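Local atomic coordinates of xylose isomerase-like TIM barrel domain-containing protein (Parabacteroides distasonis, PDB entry 4KW2), a protein that is of unknown function but adopts a xylose isomerase-like TIM barrel and may act as an isomerase on a sugar or related substrate. Residues A[25-30]-A[238-243]; A[53-58]-A[93-98]; A[135-140]-A[169-174]; A[180-185]-A[216-221]; A[187-192]-A[224-229]. All blocks are in the same frame, centred on the assembly; numbering follows the deposited sequence.

Interaction 1 (A[25-30]-A[238-243]); sequences GIQTWT and LISIEY
Gly-25 and Ile-26 stand in parallel register with Ser-240 and Ile-241, the seam at which the first and last strands of the TIM barrel close the eight-stranded sheet. Packing is tight along the strands. Gly-25 N donates to Ile-239 O, Ile-241 N to Gly-25 O and Gln-27 N to Ile-241 O, the last at 2.7 Å. Leu-238 CD1 lies close over the glycine, 3.7 Å from Gly-25 N. Gln-27 adds a fourth bond: its CG stands beside the backbone N (chi1 -62°) and the chain runs on extended, bringing NE2 to 3.0 Å from Ser-240 O. The acceptor lies in the amide plane, although NE2 itself sits above the carbonyl plane of Ser-240. A leucine in place of Gln-27 would probably leave Ser-240 O without this donor and the CB of Glu-242 without its amide cover. The contact is looser toward partly exposed Trp-29, whose CD1 comes only within 4.0 Å of Glu-242 OE2; Glu-242 OE1 is held by Asp-206 N, and Ala-214 of the second subunit packs on the indole. By contrast, buried Thr-30 lays CG2 over one face of Tyr-243, 3.8 Å from the ring centroid.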
# COMPACT_ATOMS: atom_id res chain seq x y z
N GLY A 25 -17.93 -8.27 12.27
CA GLY A 25 -18.60 -7.28 11.43
C GLY A 25 -17.75 -6.87 10.25
O GLY A 25 -16.57 -7.22 10.14
N ILE A 26 -18.35 -6.10 9.35
CA ILE A 26 -17.64 -5.57 8.20
C ILE A 26 -17.36 -4.08 8.35
O ILE A 26 -18.18 -3.34 8.89
CB ILE A 26 -18.42 -5.83 6.90
CG1 ILE A 26 -17.51 -5.61 5.69
CG2 ILE A 26 -19.67 -4.96 6.81
CD1 ILE A 26 -18.16 -6.00 4.38
N GLN A 27 -16.20 -3.65 7.86
CA GLN A 27 -15.95 -2.23 7.63
C GLN A 27 -16.56 -1.88 6.29
O GLN A 27 -16.17 -2.44 5.26
CB GLN A 27 -14.45 -1.92 7.61
CG GLN A 27 -13.74 -2.22 8.91
CD GLN A 27 -12.27 -1.87 8.86
OE1 GLN A 27 -11.89 -0.83 8.31
NE2 GLN A 27 -11.43 -2.75 9.41
N THR A 28 -17.51 -0.95 6.28
CA THR A 28 -18.19 -0.59 5.04
C THR A 28 -17.23 0.04 4.02
O THR A 28 -17.50 0.04 2.83
CB THR A 28 -19.40 0.34 5.29
OG1 THR A 28 -18.97 1.53 5.97
CG2 THR A 28 -20.45 -0.36 6.15
N TRP A 29 -16.09 0.55 4.49
CA TRP A 29 -15.03 1.03 3.59
C TRP A 29 -14.67 0.00 2.51
O TRP A 29 -14.29 0.36 1.40
CB TRP A 29 -13.77 1.42 4.39
CG TRP A 29 -12.72 1.97 3.51
CD1 TRP A 29 -11.55 1.37 3.16
CD2 TRP A 29 -12.75 3.22 2.80
NE1 TRP A 29 -10.85 2.16 2.29
CE2 TRP A 29 -11.56 3.31 2.06
CE3 TRP A 29 -13.67 4.27 2.74
CZ2 TRP A 29 -11.26 4.42 1.25
CZ3 TRP A 29 -13.38 5.37 1.95
CH2 TRP A 29 -12.18 5.43 1.21
N THR A 30 -14.78 -1.28 2.85
CA THR A 30 -14.61 -2.38 1.90
C THR A 30 -15.31 -2.12 0.58
O THR A 30 -14.77 -2.42 -0.49
CB THR A 30 -15.15 -3.68 2.52
OG1 THR A 30 -14.41 -3.98 3.70
CG2 THR A 30 -15.06 -4.85 1.55
N LEU A 238 -15.39 -6.64 19.03
CA LEU A 238 -15.79 -6.70 17.64
C LEU A 238 -14.57 -6.91 16.75
O LEU A 238 -13.62 -6.15 16.80
CB LEU A 238 -16.50 -5.39 17.26
CG LEU A 238 -16.87 -5.16 15.79
CD1 LEU A 238 -17.94 -6.14 15.34
CD2 LEU A 238 -17.33 -3.72 15.59
N ILE A 239 -14.62 -7.96 15.93
CA ILE A 239 -13.65 -8.14 14.85
C ILE A 239 -14.25 -7.47 13.63
O ILE A 239 -15.24 -7.94 13.06
CB ILE A 239 -13.38 -9.62 14.52
CG1 ILE A 239 -12.93 -10.39 15.76
CG2 ILE A 239 -12.30 -9.74 13.44
CD1 ILE A 239 -12.77 -11.87 15.52
N SER A 240 -13.64 -6.37 13.22
CA SER A 240 -14.15 -5.56 12.13
C SER A 240 -13.25 -5.76 10.91
O SER A 240 -12.10 -5.30 10.89
CB SER A 240 -14.19 -4.10 12.56
OG SER A 240 -15.03 -3.37 11.71
N ILE A 241 -13.77 -6.45 9.90
CA ILE A 241 -12.96 -6.85 8.77
C ILE A 241 -13.08 -5.91 7.57
O ILE A 241 -14.15 -5.36 7.28
CB ILE A 241 -13.24 -8.31 8.33
CG1 ILE A 241 -14.58 -8.44 7.61
CG2 ILE A 241 -13.21 -9.25 9.54
CD1 ILE A 241 -14.48 -9.21 6.31
N GLU A 242 -11.96 -5.73 6.88
CA GLU A 242 -11.91 -5.01 5.63
C GLU A 242 -11.19 -5.92 4.65
O GLU A 242 -10.31 -6.69 5.05
CB GLU A 242 -11.15 -3.69 5.83
CG GLU A 242 -11.20 -2.71 4.66
CD GLU A 242 -10.14 -2.96 3.59
OE1 GLU A 242 -9.15 -3.70 3.82
OE2 GLU A 242 -10.31 -2.41 2.48
N TYR A 243 -11.58 -5.86 3.38
CA TYR A 243 -10.81 -6.52 2.34
C TYR A 243 -10.87 -5.73 1.04
O TYR A 243 -11.70 -4.84 0.88
CB TYR A 243 -11.26 -7.97 2.14
CG TYR A 243 -12.64 -8.20 1.55
CD1 TYR A 243 -13.76 -8.30 2.36
CD2 TYR A 243 -12.81 -8.37 0.18
CE1 TYR A 243 -15.02 -8.54 1.83
CE2 TYR A 243 -14.06 -8.60 -0.37
CZ TYR A 243 -15.16 -8.69 0.47
OH TYR A 243 -16.40 -8.95 -0.06
O HOH W 1 -12.20 -2.76 -0.91

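Interaction 2 (A[53-58]-A[93-98]); sequences AFFFQE and IAFGVA
Ala-53 and Phe-95 form a parallel bridge between the second and third strands of the TIM barrel, with Ala-53 N donating to Ala-94 O (3.1 Å) and Gly-96 N to Ala-53 O (3.2 Å). Both donors sit above the plane of the carbonyl they meet, and beyond Gly-96 the pairing gives way. The backbone angles of Gly-96 call for glycine, and a cis peptide precedes Val-97. The 53-58 segment leaves the sheet as a loop. Ala-53 and Phe-95 share one face of the sheet, and Phe-55 reaches over from the loop. Phe-95, with CG beside its backbone N (chi1 -68°), lays one side of its ring along the methyl of Ala-53: both CD1 and CE1 of Phe-95 are 3.7 Å from Ala-53 CB. Phe-95 CD1 also lies near the plane of the Phe-55 ring, at its edge, 3.9 Å from Phe-55 CE1, and the two side chains cross at about a right angle. Phe-55 stacks in turn on Trp-216 of the second subunit, linking the strand end to the oligomer interface, while Phe-95 is covered by Phe-109, Phe-112 and Ile-116 of helix 103-116, the helix that follows its own strand.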
# COMPACT_ATOMS: atom_id res chain seq x y z
N ALA A 53 -19.44 1.60 10.04
CA ALA A 53 -19.67 2.45 8.88
C ALA A 53 -18.84 3.74 8.91
O ALA A 53 -18.75 4.42 9.94
CB ALA A 53 -21.14 2.76 8.73
N PHE A 54 -18.25 4.06 7.76
CA PHE A 54 -17.53 5.30 7.56
C PHE A 54 -18.47 6.34 6.95
O PHE A 54 -19.36 6.00 6.15
CB PHE A 54 -16.31 5.08 6.65
CG PHE A 54 -16.66 4.96 5.19
CD1 PHE A 54 -17.08 3.74 4.66
CD2 PHE A 54 -16.62 6.05 4.36
CE1 PHE A 54 -17.43 3.62 3.33
CE2 PHE A 54 -16.97 5.95 3.02
CZ PHE A 54 -17.37 4.73 2.50
N PHE A 55 -18.25 7.60 7.30
CA PHE A 55 -19.10 8.70 6.85
C PHE A 55 -18.79 9.14 5.42
O PHE A 55 -17.70 8.90 4.89
CB PHE A 55 -18.92 9.91 7.78
CG PHE A 55 -19.71 9.84 9.06
CD1 PHE A 55 -20.28 8.66 9.51
CD2 PHE A 55 -19.86 10.99 9.83
CE1 PHE A 55 -21.00 8.63 10.69
CE2 PHE A 55 -20.57 10.96 11.01
CZ PHE A 55 -21.14 9.78 11.45
N PHE A 56 -19.80 9.79 4.83
CA PHE A 56 -19.78 10.38 3.49
C PHE A 56 -19.99 9.39 2.35
O PHE A 56 -19.88 9.75 1.18
CB PHE A 56 -18.55 11.28 3.27
CG PHE A 56 -18.43 12.37 4.30
CD1 PHE A 56 -19.34 13.41 4.32
CD2 PHE A 56 -17.42 12.34 5.27
CE1 PHE A 56 -19.25 14.41 5.28
CE2 PHE A 56 -17.33 13.34 6.22
CZ PHE A 56 -18.24 14.38 6.23
N GLN A 57 -20.34 8.15 2.69
CA GLN A 57 -20.81 7.20 1.69
C GLN A 57 -22.23 7.56 1.29
O GLN A 57 -23.09 7.81 2.15
CB GLN A 57 -20.78 5.77 2.23
CG GLN A 57 -20.96 4.72 1.14
CD GLN A 57 -20.83 3.30 1.65
OE1 GLN A 57 -21.14 3.01 2.80
NE2 GLN A 57 -20.37 2.40 0.79
N GLU A 58 -22.49 7.59 -0.02
CA GLU A 58 -23.84 7.73 -0.54
C GLU A 58 -24.72 6.63 0.06
O GLU A 58 -24.33 5.47 0.11
CB GLU A 58 -23.83 7.64 -2.07
CG GLU A 58 -25.20 7.60 -2.74
CD GLU A 58 -25.80 8.98 -2.97
OE1 GLU A 58 -25.29 9.97 -2.39
OE2 GLU A 58 -26.80 9.07 -3.73
N ILE A 93 -23.51 -1.39 14.57
CA ILE A 93 -22.85 -1.46 15.87
C ILE A 93 -21.80 -0.37 16.08
O ILE A 93 -21.62 0.11 17.20
CB ILE A 93 -22.22 -2.86 16.08
CG1 ILE A 93 -21.87 -3.11 17.55
CG2 ILE A 93 -20.99 -3.06 15.20
CD1 ILE A 93 -23.04 -3.60 18.36
N ALA A 94 -21.13 0.03 15.00
CA ALA A 94 -20.05 0.99 15.12
C ALA A 94 -20.05 2.02 14.01
O ALA A 94 -20.53 1.77 12.91
CB ALA A 94 -18.70 0.28 15.16
N PHE A 95 -19.51 3.19 14.33
CA PHE A 95 -19.15 4.19 13.34
C PHE A 95 -17.72 4.61 13.59
O PHE A 95 -17.28 4.69 14.74
CB PHE A 95 -20.08 5.39 13.42
CG PHE A 95 -21.48 5.09 13.00
CD1 PHE A 95 -21.81 4.99 11.66
CD2 PHE A 95 -22.48 4.90 13.94
CE1 PHE A 95 -23.10 4.71 11.26
CE2 PHE A 95 -23.78 4.61 13.55
CZ PHE A 95 -24.09 4.51 12.21
N GLY A 96 -16.99 4.88 12.52
CA GLY A 96 -15.62 5.35 12.61
C GLY A 96 -14.90 5.02 11.33
O GLY A 96 -15.47 4.35 10.47
N VAL A 97 -13.64 5.47 11.18
CA VAL A 97 -12.89 6.11 12.26
C VAL A 97 -13.02 7.64 12.21
O VAL A 97 -12.71 8.28 11.21
CB VAL A 97 -11.39 5.73 12.20
CG1 VAL A 97 -10.63 6.33 13.37
CG2 VAL A 97 -11.23 4.22 12.18
N ALA A 98 -13.46 8.22 13.32
CA ALA A 98 -13.61 9.66 13.41
C ALA A 98 -12.37 10.29 14.04
O ALA A 98 -11.85 9.80 15.04
CB ALA A 98 -14.85 10.01 14.21

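Interaction 3 (A[135-140]-A[169-174]); sequences SLAKKY and SPLMGV
Lys-138 brings its ammonium group up to a carbon: NZ lies 3.5 Å from Ser-169 CB, and the two segments exchange no hydrogen bond at all. The lysine leaves helix 130-140 on its exposed flank, then bends at its last two torsions (chi3 -139°) to reach across to the turn before strand 172-178. NZ finds a charged partner in Glu-134, through a long, weak ion pair, and the same carboxylate oxygen, OE2, accepts from Ser-169 N, so one acid links the lysine and the turn. Beneath this polar edge the contact is apolar. Leu-171, its CG beside the backbone N (chi1 -61°), pushes CD1 against the helix backbone, 3.5 Å from Ala-137 O and 4.2 Å from Ala-137 CB. On the inner side SE of selenomethionine Met-172 lies 4.4 Å from Ala-137 CB, and Val-144 of the neighbouring strand packs on Ala-137 and Met-172. The turn also carries bonds of its own. Ser-169 OG accepts from Leu-171 N at 3.1 Å, an ST turn, and Ser-169 O accepts from Met-172 N in a type I beta turn. This pairing of a barrel helix with the entrance to a later strand therefore rests on van der Waals packing of Ala-137, Leu-171 and Met-172, while polar atoms of the turn are bound within it or by residues such as Glu-134 and Arg-198.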
# COMPACT_ATOMS: atom_id res chain seq x y z
N SER A 135 -16.32 12.28 28.46
CA SER A 135 -17.57 12.86 28.96
C SER A 135 -18.73 12.50 28.05
O SER A 135 -19.84 12.23 28.52
CB SER A 135 -17.45 14.38 29.06
OG SER A 135 -16.22 14.76 29.64
N LEU A 136 -18.47 12.50 26.74
CA LEU A 136 -19.48 12.13 25.75
C LEU A 136 -19.81 10.64 25.80
O LEU A 136 -20.98 10.25 25.71
CB LEU A 136 -19.01 12.52 24.34
CG LEU A 136 -18.97 14.02 24.04
CD1 LEU A 136 -18.18 14.30 22.77
CD2 LEU A 136 -20.37 14.59 23.92
N ALA A 137 -18.78 9.81 25.96
CA ALA A 137 -18.96 8.37 26.14
C ALA A 137 -19.91 8.09 27.30
O ALA A 137 -20.83 7.28 27.17
CB ALA A 137 -17.63 7.68 26.36
N LYS A 138 -19.67 8.75 28.43
CA LYS A 138 -20.53 8.62 29.62
C LYS A 138 -21.94 9.13 29.34
O LYS A 138 -22.92 8.45 29.64
CB LYS A 138 -19.96 9.40 30.81
CG LYS A 138 -18.66 8.89 31.40
CD LYS A 138 -18.40 9.55 32.75
CE LYS A 138 -16.95 9.94 32.96
NZ LYS A 138 -16.05 8.76 33.05
N LYS A 139 -22.02 10.32 28.76
CA LYS A 139 -23.30 10.99 28.49
C LYS A 139 -24.21 10.17 27.59
O LYS A 139 -25.43 10.20 27.75
CB LYS A 139 -23.05 12.37 27.88
CG LYS A 139 -24.30 13.15 27.49
CD LYS A 139 -23.92 14.54 26.99
CE LYS A 139 -24.92 15.12 26.01
NZ LYS A 139 -25.88 16.06 26.64
N TYR A 140 -23.63 9.43 26.64
CA TYR A 140 -24.40 8.63 25.69
C TYR A 140 -24.25 7.12 25.89
O TYR A 140 -24.74 6.34 25.08
CB TYR A 140 -24.00 8.99 24.25
CG TYR A 140 -24.32 10.41 23.85
CD1 TYR A 140 -25.63 10.80 23.58
CD2 TYR A 140 -23.32 11.37 23.73
CE1 TYR A 140 -25.93 12.10 23.20
CE2 TYR A 140 -23.61 12.67 23.36
CZ TYR A 140 -24.91 13.03 23.10
OH TYR A 140 -25.18 14.33 22.72
N SER A 169 -12.84 5.65 32.54
CA SER A 169 -14.02 4.78 32.47
C SER A 169 -13.79 3.53 31.62
O SER A 169 -13.01 3.56 30.67
CB SER A 169 -15.21 5.58 31.91
OG SER A 169 -16.23 4.74 31.39
N PRO A 170 -14.48 2.42 31.95
CA PRO A 170 -14.34 1.20 31.14
C PRO A 170 -14.85 1.36 29.69
O PRO A 170 -14.54 0.53 28.84
CB PRO A 170 -15.17 0.16 31.90
CG PRO A 170 -15.44 0.74 33.24
CD PRO A 170 -15.43 2.23 33.06
N LEU A 171 -15.65 2.40 29.44
CA LEU A 171 -16.10 2.72 28.09
C LEU A 171 -14.94 3.13 27.17
O LEU A 171 -15.03 2.94 25.95
CB LEU A 171 -17.13 3.86 28.13
CG LEU A 171 -18.42 3.60 28.92
CD1 LEU A 171 -19.14 4.92 29.18
CD2 LEU A 171 -19.31 2.62 28.19
N MSE A 172 -13.87 3.69 27.74
CA MSE A 172 -12.71 4.12 26.96
C MSE A 172 -11.80 2.95 26.71
O MSE A 172 -11.13 2.47 27.61
CB MSE A 172 -11.94 5.22 27.71
CG MSE A 172 -12.81 6.45 27.96
SE MSE A 172 -13.21 7.37 26.27
CE MSE A 172 -11.52 8.37 26.06
N GLY A 173 -11.76 2.49 25.46
CA GLY A 173 -10.96 1.32 25.08
C GLY A 173 -10.09 1.53 23.86
O GLY A 173 -9.82 2.67 23.46
N VAL A 174 -9.66 0.42 23.26
CA VAL A 174 -8.70 0.44 22.17
C VAL A 174 -9.22 -0.26 20.92
O VAL A 174 -9.79 -1.35 20.99
CB VAL A 174 -7.39 -0.24 22.61
CG1 VAL A 174 -6.37 -0.28 21.48
CG2 VAL A 174 -6.82 0.48 23.82

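Interaction 4 (A[180-185]-A[216-221]); sequences HWKRVG and WGTGIL. With SO4 (sulfate ion), chain F.
The indole of Trp-181 meets Thr-218 obliquely, with Thr-218 CG2 4.5 Å from Trp-181 NE1, while Lys-182 CB lies over one ring face, 3.5 Å above the plane; Phe-226 makes an edge-to-face contact with the same indole. Segments 180-185 and 216-221 are loops after the sixth and seventh strands of the TIM barrel, and they share no hydrogen bond. The Trp-216 ring stacks on Phe-55 of the third subunit, and its NE1 is hydrogen-bonded to Tyr-100 OH there. Lys-182, which follows a cis peptide, points its carbonyl at Gly-217. Its aliphatic chain crosses Thr-218 at about a right angle, Lys-182 CD lying 3.5 Å from Thr-218 CG2. Thr-218 OG1, set between the backbone N and the carbonyl carbon (chi1 60°), donates to Ile-220 O at 2.8 Å, so one branch braces the turn and the other packs on the lysine. A glycine in place of Thr-218 would probably leave Ile-220 O without that donor and open a gap beside the lysine chain. The turn also holds a sulfate, probably from the crystallisation liquor: Gly-219 N bonds it weakly, and Ile-220 N donates to its O2 at 2.9 Å.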
# COMPACT_ATOMS: atom_id res chain seq x y z
N HIS A 180 0.02 -7.73 9.78
CA HIS A 180 0.24 -8.85 8.87
C HIS A 180 0.45 -10.10 9.70
O HIS A 180 1.56 -10.38 10.17
CB HIS A 180 1.41 -8.58 7.92
CG HIS A 180 1.01 -7.90 6.64
ND1 HIS A 180 0.48 -8.59 5.58
CD2 HIS A 180 1.07 -6.61 6.26
CE1 HIS A 180 0.23 -7.75 4.59
NE2 HIS A 180 0.58 -6.54 4.98
N TRP A 181 -0.64 -10.82 9.91
CA TRP A 181 -0.67 -12.02 10.72
C TRP A 181 -0.10 -13.21 9.93
O TRP A 181 -0.60 -13.49 8.83
CB TRP A 181 -2.11 -12.31 11.11
CG TRP A 181 -2.27 -13.54 11.90
CD1 TRP A 181 -2.47 -14.81 11.43
CD2 TRP A 181 -2.22 -13.63 13.31
NE1 TRP A 181 -2.55 -15.69 12.48
CE2 TRP A 181 -2.40 -15.00 13.65
CE3 TRP A 181 -2.03 -12.70 14.34
CZ2 TRP A 181 -2.40 -15.45 14.96
CZ3 TRP A 181 -2.05 -13.15 15.64
CH2 TRP A 181 -2.23 -14.51 15.94
N LYS A 182 0.89 -13.94 10.43
CA LYS A 182 1.51 -13.80 11.75
C LYS A 182 3.02 -13.88 11.56
O LYS A 182 3.50 -14.74 10.80
CB LYS A 182 1.07 -14.98 12.62
CG LYS A 182 1.49 -14.93 14.09
CD LYS A 182 1.22 -16.29 14.73
CE LYS A 182 1.13 -16.22 16.24
NZ LYS A 182 2.45 -15.99 16.87
N ARG A 183 3.76 -13.01 12.24
CA ARG A 183 5.23 -13.02 12.19
C ARG A 183 5.78 -13.12 13.61
O ARG A 183 5.26 -12.50 14.53
CB ARG A 183 5.76 -11.77 11.50
CG ARG A 183 5.09 -11.51 10.16
CD ARG A 183 5.78 -10.42 9.36
NE ARG A 183 4.95 -9.97 8.24
CZ ARG A 183 5.31 -9.06 7.34
NH1 ARG A 183 6.51 -8.48 7.40
NH2 ARG A 183 4.48 -8.73 6.36
N VAL A 184 6.84 -13.91 13.78
CA VAL A 184 7.40 -14.20 15.10
C VAL A 184 7.82 -12.91 15.82
O VAL A 184 8.58 -12.11 15.27
CB VAL A 184 8.59 -15.19 15.01
CG1 VAL A 184 9.77 -14.60 14.23
CG2 VAL A 184 9.03 -15.63 16.40
N GLY A 185 7.28 -12.71 17.02
CA GLY A 185 7.62 -11.55 17.85
C GLY A 185 6.94 -10.25 17.47
O GLY A 185 7.21 -9.21 18.07
N TRP A 216 4.26 -16.09 6.63
CA TRP A 216 3.44 -16.81 7.60
C TRP A 216 4.30 -17.28 8.77
O TRP A 216 5.54 -17.37 8.65
CB TRP A 216 2.73 -18.00 6.95
CG TRP A 216 3.67 -19.07 6.53
CD1 TRP A 216 3.99 -20.20 7.22
CD2 TRP A 216 4.43 -19.10 5.33
NE1 TRP A 216 4.92 -20.93 6.52
CE2 TRP A 216 5.20 -20.28 5.35
CE3 TRP A 216 4.52 -18.25 4.22
CZ2 TRP A 216 6.05 -20.63 4.31
CZ3 TRP A 216 5.38 -18.60 3.20
CH2 TRP A 216 6.13 -19.78 3.24
N GLY A 217 3.65 -17.58 9.88
CA GLY A 217 4.36 -18.04 11.07
C GLY A 217 3.59 -19.05 11.90
O GLY A 217 3.79 -19.14 13.11
N THR A 218 2.73 -19.82 11.24
CA THR A 218 1.93 -20.83 11.92
C THR A 218 2.02 -22.15 11.16
O THR A 218 2.14 -22.17 9.94
CB THR A 218 0.46 -20.38 12.03
OG1 THR A 218 -0.09 -20.17 10.72
CG2 THR A 218 0.34 -19.07 12.82
N GLY A 219 1.99 -23.25 11.91
CA GLY A 219 1.95 -24.59 11.33
C GLY A 219 0.57 -24.97 10.83
O GLY A 219 0.44 -25.81 9.94
N ILE A 220 -0.47 -24.38 11.42
CA ILE A 220 -1.85 -24.63 11.00
C ILE A 220 -2.36 -23.44 10.17
O ILE A 220 -1.68 -22.42 10.09
CB ILE A 220 -2.78 -24.87 12.21
CG1 ILE A 220 -2.85 -23.64 13.13
CG2 ILE A 220 -2.30 -26.09 13.00
CD1 ILE A 220 -3.74 -23.84 14.34
N LEU A 221 -3.53 -23.58 9.55
CA LEU A 221 -4.14 -22.48 8.79
C LEU A 221 -4.08 -21.20 9.62
O LEU A 221 -4.49 -21.21 10.77
CB LEU A 221 -5.60 -22.77 8.45
CG LEU A 221 -5.96 -23.57 7.19
CD1 LEU A 221 -7.47 -23.65 7.09
CD2 LEU A 221 -5.38 -22.94 5.93
S SO4 F . 0.51 -22.72 15.34
O1 SO4 F . -0.82 -22.92 15.97
O2 SO4 F . 0.50 -23.29 13.98
O3 SO4 F . 0.82 -21.28 15.28
O4 SO4 F . 1.54 -23.41 16.15

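Interaction 5 (A[187-192]-A[224-229]); sequences DPLKNL and KAFVNE
Asp-187 and Glu-229 join the loop after the sixth strand of the TIM barrel to helix 222-232, which precedes the last strand. The polar part is a pair of buried carboxylates that approach from opposite directions with their planes nearly coplanar, 30° apart. Asp-187 OD2 lies 2.8 Å from Glu-229 OE2 and 2.9 Å from Glu-229 OE1, distances that would be costly for two full charges and are consistent with a proton shared between the acids. Lys-182 lies close enough for long, weak ion pairs with both, which would help to balance the remaining charge. Within the loop, Asp-187 OD1 accepts weak bonds from the backbone N of Leu-189 and of Lys-190, which may help to orient its carboxylate. The apolar part centres on Leu-189, whose CD1 approaches Phe-226 CE1 at 3.8 Å; Ile-178 of the sixth strand lies against both residues. Leu-189 CD1 spans both kinds of contact, 3.7 Å from Glu-229 CB and 3.6 Å from Glu-229 OE1.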
# COMPACT_ATOMS: atom_id res chain seq x y z
N ASP A 187 3.38 -10.14 17.12
CA ASP A 187 2.00 -10.59 17.28
C ASP A 187 1.17 -9.48 17.92
O ASP A 187 1.34 -9.20 19.11
CB ASP A 187 1.98 -11.85 18.15
CG ASP A 187 0.61 -12.49 18.25
OD1 ASP A 187 -0.42 -11.78 18.12
OD2 ASP A 187 0.56 -13.71 18.47
N PRO A 188 0.26 -8.84 17.15
CA PRO A 188 -0.47 -7.68 17.67
C PRO A 188 -1.34 -8.00 18.88
O PRO A 188 -1.53 -7.15 19.75
CB PRO A 188 -1.35 -7.24 16.48
CG PRO A 188 -0.85 -7.98 15.29
CD PRO A 188 -0.23 -9.24 15.81
N LEU A 189 -1.85 -9.23 18.93
CA LEU A 189 -2.69 -9.67 20.04
C LEU A 189 -1.90 -9.81 21.34
O LEU A 189 -2.40 -9.43 22.40
CB LEU A 189 -3.36 -11.00 19.69
CG LEU A 189 -4.28 -11.01 18.47
CD1 LEU A 189 -4.77 -12.42 18.20
CD2 LEU A 189 -5.45 -10.05 18.67
N LYS A 190 -0.68 -10.33 21.25
CA LYS A 190 0.20 -10.48 22.42
C LYS A 190 0.66 -9.15 23.02
O LYS A 190 1.11 -9.11 24.17
CB LYS A 190 1.42 -11.35 22.08
CG LYS A 190 1.13 -12.84 22.05
CD LYS A 190 2.27 -13.65 21.44
CE LYS A 190 3.55 -13.57 22.27
NZ LYS A 190 4.68 -14.24 21.58
N ASN A 191 0.55 -8.06 22.26
CA ASN A 191 0.82 -6.72 22.79
C ASN A 191 -0.28 -6.21 23.73
O ASN A 191 -0.09 -5.21 24.42
CB ASN A 191 1.01 -5.72 21.65
CG ASN A 191 2.17 -6.07 20.74
OD1 ASN A 191 2.97 -6.95 21.05
ND2 ASN A 191 2.26 -5.39 19.60
N LEU A 192 -1.42 -6.90 23.76
CA LEU A 192 -2.54 -6.56 24.65
C LEU A 192 -2.12 -6.33 26.10
O LEU A 192 -2.71 -5.51 26.80
CB LEU A 192 -3.62 -7.65 24.58
N LYS A 224 -7.10 -20.21 11.57
CA LYS A 224 -7.36 -21.10 12.70
C LYS A 224 -6.51 -20.69 13.90
O LYS A 224 -7.01 -20.63 15.03
CB LYS A 224 -7.08 -22.56 12.34
CG LYS A 224 -8.19 -23.29 11.60
CD LYS A 224 -7.95 -24.79 11.61
CE LYS A 224 -9.20 -25.61 11.32
NZ LYS A 224 -9.24 -26.17 9.94
N ALA A 225 -5.24 -20.41 13.65
CA ALA A 225 -4.32 -19.96 14.70
C ALA A 225 -4.76 -18.63 15.28
O ALA A 225 -4.61 -18.39 16.48
CB ALA A 225 -2.91 -19.85 14.15
N PHE A 226 -5.29 -17.76 14.43
CA PHE A 226 -5.76 -16.44 14.86
C PHE A 226 -6.94 -16.58 15.81
O PHE A 226 -6.97 -15.98 16.89
CB PHE A 226 -6.15 -15.62 13.63
CG PHE A 226 -6.69 -14.26 13.95
CD1 PHE A 226 -5.88 -13.30 14.51
CD2 PHE A 226 -8.01 -13.95 13.69
CE1 PHE A 226 -6.37 -12.04 14.81
CE2 PHE A 226 -8.51 -12.69 13.98
CZ PHE A 226 -7.69 -11.74 14.55
N VAL A 227 -7.92 -17.37 15.39
CA VAL A 227 -9.10 -17.66 16.19
C VAL A 227 -8.73 -18.26 17.55
O VAL A 227 -9.27 -17.86 18.58
CB VAL A 227 -10.03 -18.61 15.41
CG1 VAL A 227 -11.02 -19.30 16.33
CG2 VAL A 227 -10.76 -17.83 14.32
N ASN A 228 -7.80 -19.22 17.53
CA ASN A 228 -7.30 -19.84 18.76
C ASN A 228 -6.72 -18.83 19.73
O ASN A 228 -6.95 -18.93 20.94
CB ASN A 228 -6.24 -20.90 18.44
CG ASN A 228 -6.82 -22.11 17.74
OD1 ASN A 228 -8.04 -22.26 17.62
ND2 ASN A 228 -5.95 -22.99 17.27
N GLU A 229 -5.98 -17.84 19.21
CA GLU A 229 -5.41 -16.80 20.05
C GLU A 229 -6.47 -15.90 20.64
O GLU A 229 -6.39 -15.52 21.81
CB GLU A 229 -4.39 -15.95 19.29
CG GLU A 229 -3.05 -16.64 19.12
CD GLU A 229 -1.88 -15.68 19.03
OE1 GLU A 229 -2.03 -14.48 19.39
OE2 GLU A 229 -0.81 -16.13 18.58

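From the N terminus, interaction 1 closes the widest loop, joining the first strand to the last and so shutting the barrel; the other four are nested within it. Interaction 2 comes first inside, tying the end of the second strand to the third, and it touches interaction 1 where Thr-28 OG1 meets Phe-54 N. Interaction 3 follows in series, binding helix 130-140 to the start of strand 172-178. Interactions 4 and 5 then cross, their segments alternating along the chain: 180-185 reaches 216-221, and 187-192 reaches helix 222-232. Those two touch through Trp-181 and Lys-182, on the far side of the chain's centre from interaction 2.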